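Local coordinates for protein thymidylate synthase 1 (Bacillus subtilis, PDB 1B02) that catalyses the reductive methylation of dUMP to dTMP, with 5,10-methylenetetrahydrofolate serving as both methyl donor and reductant, at residues 106-111 against 145-150; 69-74 against 193-198; 95-100 against 156-161. All blocks are in the same frame, centred on the assembly; numbering follows the deposited sequence.

Contact 1. Residues 106-111 against 145-150; sequences HAYGFQ and TMLWNP
The first point of M146 to meet Q111 is a backbone atom: its carbonyl O, where strand 144-146 ends, lies 4.4 Å from CB of Q111, while the thioether leads off elsewhere. L147 carries the apolar part. Its CG comes within 4.1 Å of CA of Y108, and its CD2 approaches CD2 of the tyrosine ring obliquely, the two side chains crossing at about a right angle. A branched leucine suits this spot because one methyl can reach the ring while the other turns to the start of the helix, where Y108 holds the N-cap position. The backbone of L147 joins in as well: one water accepts from N of Y108 (3.0 Å) and donates to O of L147 (2.9 Å), serving two polar groups too far apart to bond directly. W148 then forms the centre of an inverse gamma turn. The turn delivers N149, whose CG stands anti to the backbone N (chi1 -172°) and directs the amide to Q111. ND2 of N149 donates to OE1 of Q111 at 3.1 Å, nearly straight, from above that carbonyl's plane, with the two amides 86° apart. NE2 of Q111 in turn holds O of H106 at 2.9 Å and also E152, which fixes the rotation of the glutamine amide. Y108 lines the pocket of the bound 5-fluoro-dUMP, with its ring edge-to-face against W94. The contact thus ties the start of helix 109-113 to the end of strand 144-146, with L147 backed by Y163 of strand 162-169 and Y108 resting on I75 of helix 65-77.

Contact 2. Residues 69-74 against 193-198; sequences IKELLW and VFQYNV
Q195 meets E71 because its CG takes the crowded position between the backbone N and the carbonyl carbon (chi1 66°), and the chain then runs out fully extended. E71 has CG anti to its own backbone N (chi1 176°) and is extended too, so two long polar side chains converge across the gap between helices. NE2 of Q195 donates to OE1 of E71 at 2.9 Å; the bond is fairly straight and arrives on the anti side of the carboxylate, tilted out of its plane. Each polar end has further partners. NE2 also bonds O of A68, OE1 of Q195 takes ND2 of N192, and OE2 of E71 takes NE1 of W94. Glutamine fits here because its amide offers a donor to one helix and an acceptor to N192, whose own OD1 bonds the bound nucleotide; Q195 therefore stands in the second shell of that site.

Beside this polar pair the side chains that meet are apolar. CD2 of L72 lies beside the backbone O of Q195 (3.2 Å) and reaches CG1 of V198 at 4.1 Å. One turn earlier, CG1 of I69 lies 3.9 Å from CE2 of F194, whose ring is covered on one face by CG2 of V198. L72, I69 and V198, branched and apolar, fill the space between the two helices without needing polar partners.

The axes of 69-74 and 193-198 approach to 9.3 Å at a crossing angle of -57°. Helix 188-207 here lies between helix 65-77 and strand 210-224, which Y196 and N197 touch through Y214 and V193 through F216, while W74 of helix 65-77 packs against helix 83-88.

Contact 3. Residues 95-100 against 156-161; sequences DQWKQE and MALTPC. With UFP (5-fluoro-2'-deoxyuridine-5'-monophosphate), chain B; C2F (5-methyl-5,6,7,8-tetrahydrofolic acid), chain C.
The folate side of the active site is walled here by W97 and L158, which meet through a CH-pi contact. CD1 of L158 sits 3.8 Å from the centroid of the indole's five-membered ring, over the face. That same face also receives the cofactor, with N8 of C2F 3.2 Å from CZ2 of W97, so the leucine and the pterin share one indole surface. L158 places its branch there with CG anti to the backbone N (chi1 -175°). NE1 of W97 bonds O of V279, which steadies the ring from the chain's C-terminal end; an indole suits the place, its flat face taking the leucine and the pterin while its N-H bonds V279. Beside this, CB of A157 lies 3.7 Å from O of W97 and 3.5 Å from NE2 of Q99, and its small methyl lets the loops come close. Farther along, SG of C161 is joined to C6 of UFP by a covalent bond of 1.7 Å, and C11 of C2F lies at bonding distance, 1.6 Å, from C5 of UFP. Nucleophilic cysteine, nucleotide and folate linked in this order are the hallmark of the inhibitory ternary complex of thymidylate synthases.

Contact 2 is the deep one, a helix-on-helix interface near the middle of the chain. Contacts 1 and 3 lie farther out, on the same side of its centre; contact 1 is also buried, contact 3 only partly. Those two touch: the Y108 hydroxyl of contact 1 reaches P160 and C161 of contact 3, and A107 packs on M156. Contact 2 touches neither, its nearest atoms about 5 Å from contact 1 and about 8 Å from contact 3, yet W94 connects it to contact 1, meeting the Y108 ring edge-to-face and bonding E71. Chemistry follows place: amides and a water at a strand end, a buried carboxylate-amide pair amid hydrocarbon, and an aromatic wall for bound ligands.

Contact 1. Residues 106-111 against 145-150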
loop_
_atom_site.group_PDB
_atom_site.type_symbol
_atom_site.label_atom_id
_atom_site.label_comp_id
_atom_site.label_asym_id
_atom_site.label_seq_id
_atom_site.Cartn_x
_atom_site.Cartn_y
_atom_site.Cartn_z
ATOM N N HIS A 106 16.464 -8.688 -1.758
ATOM C CA HIS A 106 16.581 -7.613 -2.738
ATOM C C HIS A 106 15.196 -7.179 -3.187
ATOM O O HIS A 106 14.871 -7.241 -4.372
ATOM C CB HIS A 106 17.377 -8.095 -3.951
ATOM C CG HIS A 106 18.835 -8.288 -3.680
ATOM N ND1 HIS A 106 19.364 -8.260 -2.407
ATOM C CD2 HIS A 106 19.878 -8.501 -4.516
ATOM C CE1 HIS A 106 20.671 -8.448 -2.472
ATOM N NE2 HIS A 106 21.008 -8.596 -3.740
ATOM N N ALA A 107 14.381 -6.730 -2.238
ATOM C CA ALA A 107 13.024 -6.315 -2.548
ATOM C C ALA A 107 12.651 -4.968 -1.950
ATOM O O ALA A 107 13.398 -4.391 -1.161
ATOM C CB ALA A 107 12.044 -7.380 -2.067
ATOM N N TYR A 108 11.479 -4.480 -2.345
ATOM C CA TYR A 108 10.950 -3.212 -1.867
ATOM C C TYR A 108 11.990 -2.094 -1.849
ATOM O O TYR A 108 12.553 -1.748 -2.888
ATOM C CB TYR A 108 10.352 -3.409 -0.474
ATOM C CG TYR A 108 9.057 -4.190 -0.491
ATOM C CD1 TYR A 108 9.061 -5.587 -0.484
ATOM C CD2 TYR A 108 7.829 -3.536 -0.547
ATOM C CE1 TYR A 108 7.870 -6.312 -0.536
ATOM C CE2 TYR A 108 6.632 -4.252 -0.598
ATOM C CZ TYR A 108 6.661 -5.637 -0.594
ATOM O OH TYR A 108 5.478 -6.342 -0.654
ATOM N N GLY A 109 12.235 -1.535 -0.668
ATOM C CA GLY A 109 13.196 -0.455 -0.530
ATOM C C GLY A 109 14.477 -0.656 -1.315
ATOM O O GLY A 109 15.022 0.294 -1.874
ATOM N N PHE A 110 14.958 -1.892 -1.360
ATOM C CA PHE A 110 16.181 -2.211 -2.081
ATOM C C PHE A 110 16.081 -1.853 -3.565
ATOM O O PHE A 110 17.040 -1.357 -4.158
ATOM C CB PHE A 110 16.495 -3.699 -1.938
ATOM C CG PHE A 110 17.737 -4.127 -2.660
ATOM C CD1 PHE A 110 18.979 -4.042 -2.041
ATOM C CD2 PHE A 110 17.668 -4.608 -3.962
ATOM C CE1 PHE A 110 20.139 -4.433 -2.711
ATOM C CE2 PHE A 110 18.820 -5.001 -4.642
ATOM C CZ PHE A 110 20.058 -4.913 -4.015
ATOM N N GLN A 111 14.922 -2.111 -4.161
ATOM C CA GLN A 111 14.708 -1.817 -5.575
ATOM C C GLN A 111 14.623 -0.314 -5.812
ATOM O O GLN A 111 15.259 0.215 -6.724
ATOM C CB GLN A 111 13.418 -2.482 -6.072
ATOM C CG GLN A 111 13.513 -3.985 -6.241
ATOM C CD GLN A 111 14.711 -4.405 -7.069
ATOM O OE1 GLN A 111 15.020 -3.789 -8.089
ATOM N NE2 GLN A 111 15.391 -5.462 -6.634
ATOM N N THR A 145 7.161 3.269 -11.509
ATOM C CA THR A 145 8.049 2.731 -10.483
ATOM C C THR A 145 7.761 1.235 -10.521
ATOM O O THR A 145 6.600 0.824 -10.601
ATOM C CB THR A 145 7.735 3.284 -9.071
ATOM O OG1 THR A 145 6.323 3.251 -8.838
ATOM C CG2 THR A 145 8.232 4.714 -8.941
ATOM N N MET A 146 8.809 0.420 -10.483
ATOM C CA MET A 146 8.635 -1.023 -10.551
ATOM C C MET A 146 9.408 -1.771 -9.470
ATOM O O MET A 146 10.636 -1.702 -9.402
ATOM C CB MET A 146 9.057 -1.527 -11.939
ATOM C CG MET A 146 8.807 -3.008 -12.186
ATOM S SD MET A 146 7.067 -3.436 -12.137
ATOM C CE MET A 146 6.379 -2.329 -13.377
ATOM N N LEU A 147 8.670 -2.490 -8.630
ATOM C CA LEU A 147 9.259 -3.271 -7.551
ATOM C C LEU A 147 9.500 -4.690 -8.058
ATOM O O LEU A 147 10.330 -5.425 -7.522
ATOM C CB LEU A 147 8.306 -3.307 -6.353
ATOM C CG LEU A 147 8.632 -2.465 -5.115
ATOM C CD1 LEU A 147 9.330 -1.174 -5.507
ATOM C CD2 LEU A 147 7.343 -2.170 -4.373
ATOM N N TRP A 148 8.765 -5.061 -9.101
ATOM C CA TRP A 148 8.875 -6.386 -9.691
ATOM C C TRP A 148 10.048 -6.505 -10.659
ATOM O O TRP A 148 9.857 -6.528 -11.876
ATOM C CB TRP A 148 7.579 -6.743 -10.420
ATOM C CG TRP A 148 7.463 -8.200 -10.733
ATOM C CD1 TRP A 148 7.924 -8.837 -11.847
ATOM C CD2 TRP A 148 6.861 -9.209 -9.914
ATOM N NE1 TRP A 148 7.648 -10.180 -11.775
ATOM C CE2 TRP A 148 6.996 -10.438 -10.598
ATOM C CE3 TRP A 148 6.220 -9.198 -8.667
ATOM C CZ2 TRP A 148 6.515 -11.645 -10.079
ATOM C CZ3 TRP A 148 5.740 -10.401 -8.149
ATOM C CH2 TRP A 148 5.891 -11.606 -8.857
ATOM N N ASN A 149 11.259 -6.575 -10.111
ATOM C CA ASN A 149 12.465 -6.713 -10.921
ATOM C C ASN A 149 12.620 -8.194 -11.263
ATOM O O ASN A 149 12.951 -9.007 -10.401
ATOM C CB ASN A 149 13.684 -6.221 -10.140
ATOM C CG ASN A 149 14.934 -6.154 -10.994
ATOM O OD1 ASN A 149 15.036 -6.829 -12.015
ATOM N ND2 ASN A 149 15.894 -5.337 -10.575
ATOM N N PRO A 150 12.391 -8.560 -12.534
ATOM C CA PRO A 150 12.493 -9.949 -12.997
ATOM C C PRO A 150 13.832 -10.632 -12.749
ATOM O O PRO A 150 13.897 -11.855 -12.621
ATOM C CB PRO A 150 12.167 -9.859 -14.491
ATOM C CG PRO A 150 12.418 -8.434 -14.854
ATOM C CD PRO A 150 12.045 -7.644 -13.635
HETATM O O HOH W 1 10.746 -6.165 -4.708
#

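Contact 2. Residues 69-74 against 193-198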
loop_
_atom_site.group_PDB
_atom_site.type_symbol
_atom_site.label_atom_id
_atom_site.label_comp_id
_atom_site.label_asym_id
_atom_site.label_seq_id
_atom_site.Cartn_x
_atom_site.Cartn_y
_atom_site.Cartn_z
ATOM N N ILE A 69 1.914 4.418 7.377
ATOM C CA ILE A 69 2.795 5.483 6.905
ATOM C C ILE A 69 4.255 5.168 7.219
ATOM O O ILE A 69 5.149 5.462 6.426
ATOM C CB ILE A 69 2.429 6.837 7.541
ATOM C CG1 ILE A 69 1.040 7.271 7.076
ATOM C CG2 ILE A 69 3.455 7.883 7.155
ATOM C CD1 ILE A 69 0.544 8.532 7.740
ATOM N N LYS A 70 4.497 4.566 8.379
ATOM C CA LYS A 70 5.856 4.213 8.771
ATOM C C LYS A 70 6.445 3.212 7.780
ATOM O O LYS A 70 7.612 3.317 7.397
ATOM C CB LYS A 70 5.861 3.615 10.180
ATOM C CG LYS A 70 5.468 4.600 11.274
ATOM C CD LYS A 70 6.184 4.288 12.573
ATOM C CE LYS A 70 5.426 4.842 13.766
ATOM N NZ LYS A 70 5.863 4.212 15.041
ATOM N N GLU A 71 5.635 2.240 7.370
ATOM C CA GLU A 71 6.082 1.234 6.415
ATOM C C GLU A 71 6.379 1.910 5.080
ATOM O O GLU A 71 7.375 1.604 4.425
ATOM C CB GLU A 71 5.008 0.167 6.225
ATOM C CG GLU A 71 5.357 -0.871 5.174
ATOM C CD GLU A 71 4.181 -1.756 4.827
ATOM O OE1 GLU A 71 3.041 -1.245 4.800
ATOM O OE2 GLU A 71 4.392 -2.963 4.585
ATOM N N LEU A 72 5.506 2.833 4.687
ATOM C CA LEU A 72 5.674 3.567 3.440
ATOM C C LEU A 72 7.017 4.286 3.420
ATOM O O LEU A 72 7.770 4.189 2.452
ATOM C CB LEU A 72 4.549 4.590 3.269
ATOM C CG LEU A 72 4.657 5.496 2.038
ATOM C CD1 LEU A 72 4.363 4.687 0.780
ATOM C CD2 LEU A 72 3.685 6.659 2.166
ATOM N N LEU A 73 7.313 5.010 4.494
ATOM C CA LEU A 73 8.566 5.751 4.592
ATOM C C LEU A 73 9.755 4.805 4.592
ATOM O O LEU A 73 10.821 5.131 4.074
ATOM C CB LEU A 73 8.577 6.604 5.864
ATOM C CG LEU A 73 7.552 7.744 5.895
ATOM C CD1 LEU A 73 7.461 8.326 7.296
ATOM C CD2 LEU A 73 7.956 8.813 4.897
ATOM N N TRP A 74 9.565 3.628 5.175
ATOM C CA TRP A 74 10.621 2.625 5.244
ATOM C C TRP A 74 10.995 2.168 3.831
ATOM O O TRP A 74 12.171 1.979 3.513
ATOM C CB TRP A 74 10.138 1.436 6.090
ATOM C CG TRP A 74 11.054 0.242 6.101
ATOM C CD1 TRP A 74 12.349 0.202 6.537
ATOM C CD2 TRP A 74 10.733 -1.090 5.674
ATOM N NE1 TRP A 74 12.854 -1.074 6.407
ATOM C CE2 TRP A 74 11.883 -1.886 5.880
ATOM C CE3 TRP A 74 9.583 -1.688 5.135
ATOM C CZ2 TRP A 74 11.921 -3.249 5.568
ATOM C CZ3 TRP A 74 9.619 -3.048 4.824
ATOM C CH2 TRP A 74 10.783 -3.810 5.043
ATOM N N VAL A 193 -4.231 0.778 0.364
ATOM C CA VAL A 193 -5.029 1.866 -0.188
ATOM C C VAL A 193 -4.730 3.212 0.467
ATOM O O VAL A 193 -4.646 4.237 -0.209
ATOM C CB VAL A 193 -6.534 1.568 -0.045
ATOM C CG1 VAL A 193 -7.362 2.773 -0.482
ATOM C CG2 VAL A 193 -6.892 0.351 -0.873
ATOM N N PHE A 194 -4.568 3.204 1.784
ATOM C CA PHE A 194 -4.294 4.431 2.518
ATOM C C PHE A 194 -2.857 4.921 2.350
ATOM O O PHE A 194 -2.624 6.062 1.953
ATOM C CB PHE A 194 -4.602 4.226 4.007
ATOM C CG PHE A 194 -4.255 5.412 4.869
ATOM C CD1 PHE A 194 -5.085 6.528 4.908
ATOM C CD2 PHE A 194 -3.085 5.421 5.624
ATOM C CE1 PHE A 194 -4.755 7.636 5.682
ATOM C CE2 PHE A 194 -2.745 6.525 6.400
ATOM C CZ PHE A 194 -3.582 7.634 6.428
ATOM N N GLN A 195 -1.894 4.056 2.647
ATOM C CA GLN A 195 -0.490 4.429 2.554
ATOM C C GLN A 195 -0.072 4.984 1.197
ATOM O O GLN A 195 0.825 5.824 1.120
ATOM C CB GLN A 195 0.402 3.238 2.912
ATOM C CG GLN A 195 0.323 2.078 1.942
ATOM C CD GLN A 195 1.164 0.895 2.380
ATOM O OE1 GLN A 195 1.158 -0.155 1.739
ATOM N NE2 GLN A 195 1.893 1.061 3.476
ATOM N N TYR A 196 -0.711 4.524 0.127
ATOM C CA TYR A 196 -0.348 5.008 -1.197
ATOM C C TYR A 196 -1.005 6.328 -1.557
ATOM O O TYR A 196 -0.484 7.085 -2.371
ATOM C CB TYR A 196 -0.628 3.936 -2.252
ATOM C CG TYR A 196 0.593 3.071 -2.448
ATOM C CD1 TYR A 196 1.651 3.503 -3.249
ATOM C CD2 TYR A 196 0.748 1.878 -1.740
ATOM C CE1 TYR A 196 2.836 2.777 -3.333
ATOM C CE2 TYR A 196 1.932 1.143 -1.819
ATOM C CZ TYR A 196 2.971 1.602 -2.613
ATOM O OH TYR A 196 4.154 0.902 -2.670
ATOM N N ASN A 197 -2.146 6.612 -0.943
ATOM C CA ASN A 197 -2.819 7.872 -1.192
ATOM C C ASN A 197 -1.991 8.930 -0.469
ATOM O O ASN A 197 -1.947 10.093 -0.872
ATOM C CB ASN A 197 -4.236 7.850 -0.627
ATOM C CG ASN A 197 -4.944 9.183 -0.785
ATOM O OD1 ASN A 197 -5.159 9.904 0.188
ATOM N ND2 ASN A 197 -5.308 9.518 -2.018
ATOM N N VAL A 198 -1.333 8.510 0.607
ATOM C CA VAL A 198 -0.499 9.414 1.382
ATOM C C VAL A 198 0.737 9.731 0.555
ATOM O O VAL A 198 1.222 10.862 0.552
ATOM C CB VAL A 198 -0.080 8.777 2.738
ATOM C CG1 VAL A 198 1.037 9.587 3.381
ATOM C CG2 VAL A 198 -1.280 8.717 3.674
#

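Contact 3. Residues 95-100 against 156-161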
loop_
_atom_site.group_PDB
_atom_site.type_symbol
_atom_site.label_atom_id
_atom_site.label_comp_id
_atom_site.label_asym_id
_atom_site.label_seq_id
_atom_site.Cartn_x
_atom_site.Cartn_y
_atom_site.Cartn_z
ATOM N N ASP A 95 8.197 -8.823 10.487
ATOM C CA ASP A 95 9.056 -9.727 11.242
ATOM C C ASP A 95 8.995 -11.184 10.797
ATOM O O ASP A 95 10.010 -11.878 10.786
ATOM C CB ASP A 95 8.709 -9.642 12.729
ATOM C CG ASP A 95 9.326 -8.434 13.404
ATOM O OD1 ASP A 95 9.946 -7.606 12.703
ATOM O OD2 ASP A 95 9.191 -8.316 14.638
ATOM N N GLN A 96 7.805 -11.642 10.428
ATOM C CA GLN A 96 7.611 -13.026 10.013
ATOM C C GLN A 96 8.407 -13.455 8.788
ATOM O O GLN A 96 8.674 -14.644 8.609
ATOM C CB GLN A 96 6.125 -13.284 9.767
ATOM C CG GLN A 96 5.246 -12.103 10.122
ATOM C CD GLN A 96 4.333 -12.389 11.291
ATOM O OE1 GLN A 96 3.596 -11.511 11.745
ATOM N NE2 GLN A 96 4.372 -13.622 11.787
ATOM N N TRP A 97 8.789 -12.500 7.944
ATOM C CA TRP A 97 9.544 -12.831 6.741
ATOM C C TRP A 97 10.987 -12.360 6.801
ATOM O O TRP A 97 11.738 -12.512 5.838
ATOM C CB TRP A 97 8.843 -12.258 5.508
ATOM C CG TRP A 97 7.439 -12.747 5.395
ATOM C CD1 TRP A 97 7.012 -13.871 4.750
ATOM C CD2 TRP A 97 6.280 -12.168 6.006
ATOM N NE1 TRP A 97 5.656 -14.032 4.924
ATOM C CE2 TRP A 97 5.182 -13.001 5.691
ATOM C CE3 TRP A 97 6.061 -11.029 6.791
ATOM C CZ2 TRP A 97 3.883 -12.729 6.136
ATOM C CZ3 TRP A 97 4.770 -10.759 7.232
ATOM C CH2 TRP A 97 3.698 -11.607 6.903
ATOM N N LYS A 98 11.374 -11.792 7.937
ATOM C CA LYS A 98 12.740 -11.321 8.116
ATOM C C LYS A 98 13.684 -12.485 7.833
ATOM O O LYS A 98 13.483 -13.591 8.332
ATOM C CB LYS A 98 12.944 -10.817 9.549
ATOM C CG LYS A 98 14.398 -10.767 9.996
ATOM C CD LYS A 98 14.662 -9.571 10.896
ATOM C CE LYS A 98 14.400 -9.906 12.354
ATOM N NZ LYS A 98 12.943 -10.043 12.632
ATOM N N GLN A 99 14.707 -12.234 7.023
ATOM C CA GLN A 99 15.677 -13.266 6.683
ATOM C C GLN A 99 16.782 -13.326 7.733
ATOM O O GLN A 99 16.774 -12.561 8.699
ATOM C CB GLN A 99 16.290 -12.985 5.311
ATOM C CG GLN A 99 15.424 -13.416 4.141
ATOM C CD GLN A 99 16.065 -13.098 2.804
ATOM O OE1 GLN A 99 17.129 -12.478 2.743
ATOM N NE2 GLN A 99 15.420 -13.522 1.720
ATOM N N GLU A 100 17.731 -14.235 7.536
ATOM C CA GLU A 100 18.843 -14.402 8.463
ATOM C C GLU A 100 19.634 -13.107 8.630
ATOM O O GLU A 100 20.070 -12.781 9.734
ATOM C CB GLU A 100 19.775 -15.514 7.973
ATOM C CG GLU A 100 19.676 -16.810 8.772
ATOM C CD GLU A 100 20.992 -17.201 9.428
ATOM O OE1 GLU A 100 21.620 -16.334 10.075
ATOM O OE2 GLU A 100 21.400 -18.374 9.298
ATOM N N MET A 156 14.270 -12.378 -3.335
ATOM C CA MET A 156 13.315 -11.637 -2.524
ATOM C C MET A 156 12.632 -12.567 -1.529
ATOM O O MET A 156 12.099 -13.612 -1.907
ATOM C CB MET A 156 12.260 -10.978 -3.415
ATOM C CG MET A 156 12.811 -9.941 -4.377
ATOM S SD MET A 156 11.504 -9.115 -5.305
ATOM C CE MET A 156 12.476 -8.248 -6.523
ATOM N N ALA A 157 12.651 -12.187 -0.257
ATOM C CA ALA A 157 12.022 -12.994 0.780
ATOM C C ALA A 157 10.556 -13.208 0.429
ATOM O O ALA A 157 9.998 -14.277 0.661
ATOM C CB ALA A 157 12.141 -12.298 2.124
ATOM N N LEU A 158 9.940 -12.174 -0.134
ATOM C CA LEU A 158 8.540 -12.227 -0.532
ATOM C C LEU A 158 8.327 -11.223 -1.656
ATOM O O LEU A 158 8.486 -10.021 -1.460
ATOM C CB LEU A 158 7.637 -11.877 0.654
ATOM C CG LEU A 158 6.124 -11.997 0.446
ATOM C CD1 LEU A 158 5.472 -12.486 1.728
ATOM C CD2 LEU A 158 5.546 -10.646 0.038
ATOM N N THR A 159 7.981 -11.721 -2.837
ATOM C CA THR A 159 7.749 -10.855 -3.984
ATOM C C THR A 159 6.682 -9.824 -3.619
ATOM O O THR A 159 5.676 -10.152 -2.991
ATOM C CB THR A 159 7.311 -11.679 -5.203
ATOM O OG1 THR A 159 6.144 -12.441 -4.879
ATOM C CG2 THR A 159 8.425 -12.632 -5.607
ATOM N N PRO A 160 6.885 -8.562 -4.028
ATOM C CA PRO A 160 5.956 -7.464 -3.736
ATOM C C PRO A 160 4.505 -7.693 -4.132
ATOM O O PRO A 160 4.221 -8.228 -5.202
ATOM C CB PRO A 160 6.569 -6.266 -4.463
ATOM C CG PRO A 160 7.484 -6.862 -5.482
ATOM C CD PRO A 160 8.015 -8.108 -4.857
ATOM N N CYS A 161 3.591 -7.281 -3.259
ATOM C CA CYS A 161 2.165 -7.414 -3.529
ATOM C C CYS A 161 1.736 -6.197 -4.339
ATOM O O CYS A 161 1.088 -6.329 -5.380
ATOM C CB CYS A 161 1.384 -7.486 -2.221
ATOM S SG CYS A 161 2.035 -8.700 -1.025
HETATM N N1 UFP B . -0.294 -8.661 0.564
HETATM C C2 UFP B . -1.118 -7.515 0.457
HETATM N N3 UFP B . -0.552 -6.199 0.460
HETATM C C4 UFP B . 0.837 -5.876 0.716
HETATM C C5 UFP B . 1.861 -7.041 1.272
HETATM C C6 UFP B . 1.313 -8.438 0.512
HETATM O O2 UFP B . -2.343 -7.543 0.618
HETATM O O4 UFP B . 1.328 -4.782 0.400
HETATM F F5 UFP B . 3.147 -6.810 1.063
HETATM C "C1'" UFP B . -0.825 -10.058 0.717
HETATM C "C2'" UFP B . -1.533 -10.676 -0.473
HETATM C "C3'" UFP B . -1.317 -12.140 -0.108
HETATM C "C4'" UFP B . -0.000 -12.237 0.599
HETATM O "O3'" UFP B . -2.368 -12.557 0.743
HETATM O "O4'" UFP B . 0.209 -10.958 1.183
HETATM C "C5'" UFP B . 1.304 -12.588 -0.157
HETATM O "O5'" UFP B . 1.169 -13.967 -0.624
HETATM P P UFP B . 1.333 -14.278 -2.163
HETATM O O1P UFP B . 2.724 -13.950 -2.521
HETATM O O2P UFP B . 0.264 -13.627 -2.887
HETATM O O3P UFP B . 0.961 -15.821 -2.130
HETATM N N1 C2F C . 0.899 -11.652 4.401
HETATM C C2 C2F C . -0.516 -11.619 4.560
HETATM N NA2 C2F C . -1.281 -12.790 4.622
HETATM N N3 C2F C . -1.227 -10.418 4.423
HETATM C C4 C2F C . -0.537 -9.150 4.215
HETATM O O4 C2F C . -1.110 -8.087 4.002
HETATM C C4A C2F C . 0.970 -9.246 3.975
HETATM N N5 C2F C . 1.837 -8.055 3.833
HETATM C C6 C2F C . 3.174 -8.089 4.260
HETATM C C7 C2F C . 3.860 -9.349 3.801
HETATM N N8 C2F C . 3.020 -10.562 3.923
HETATM C C8A C2F C . 1.616 -10.505 4.001
HETATM C C9 C2F C . 3.389 -7.854 5.788
HETATM N N10 C2F C . 2.497 -6.667 6.131
HETATM C C11 C2F C . 1.535 -6.961 2.884
HETATM C C12 C2F C . -0.439 -6.774 9.317
HETATM C C13 C2F C . 0.358 -7.927 9.020
HETATM C C14 C2F C . 1.278 -7.938 7.961
HETATM C C15 C2F C . 1.376 -6.799 7.067
HETATM C C16 C2F C . 0.466 -5.691 7.279
HETATM C C17 C2F C . -0.371 -5.658 8.386
HETATM C C C2F C . -1.299 -6.669 10.588
HETATM O O C2F C . -1.186 -7.595 11.440
HETATM N N C2F C . -2.209 -5.575 10.654
HETATM C CA C2F C . -2.830 -5.416 11.987
HETATM C CB C2F C . -2.090 -4.240 12.674
HETATM C CG C2F C . -1.782 -3.920 14.157
HETATM C CD C2F C . -0.369 -3.226 14.250
HETATM O OE1 C2F C . 0.616 -4.031 14.208
HETATM O OE2 C2F C . -0.361 -2.030 14.603
HETATM C CT C2F C . -4.315 -5.199 11.744
HETATM O O1 C2F C . -4.543 -4.348 10.847
HETATM O O2 C2F C . -5.101 -5.840 12.461
#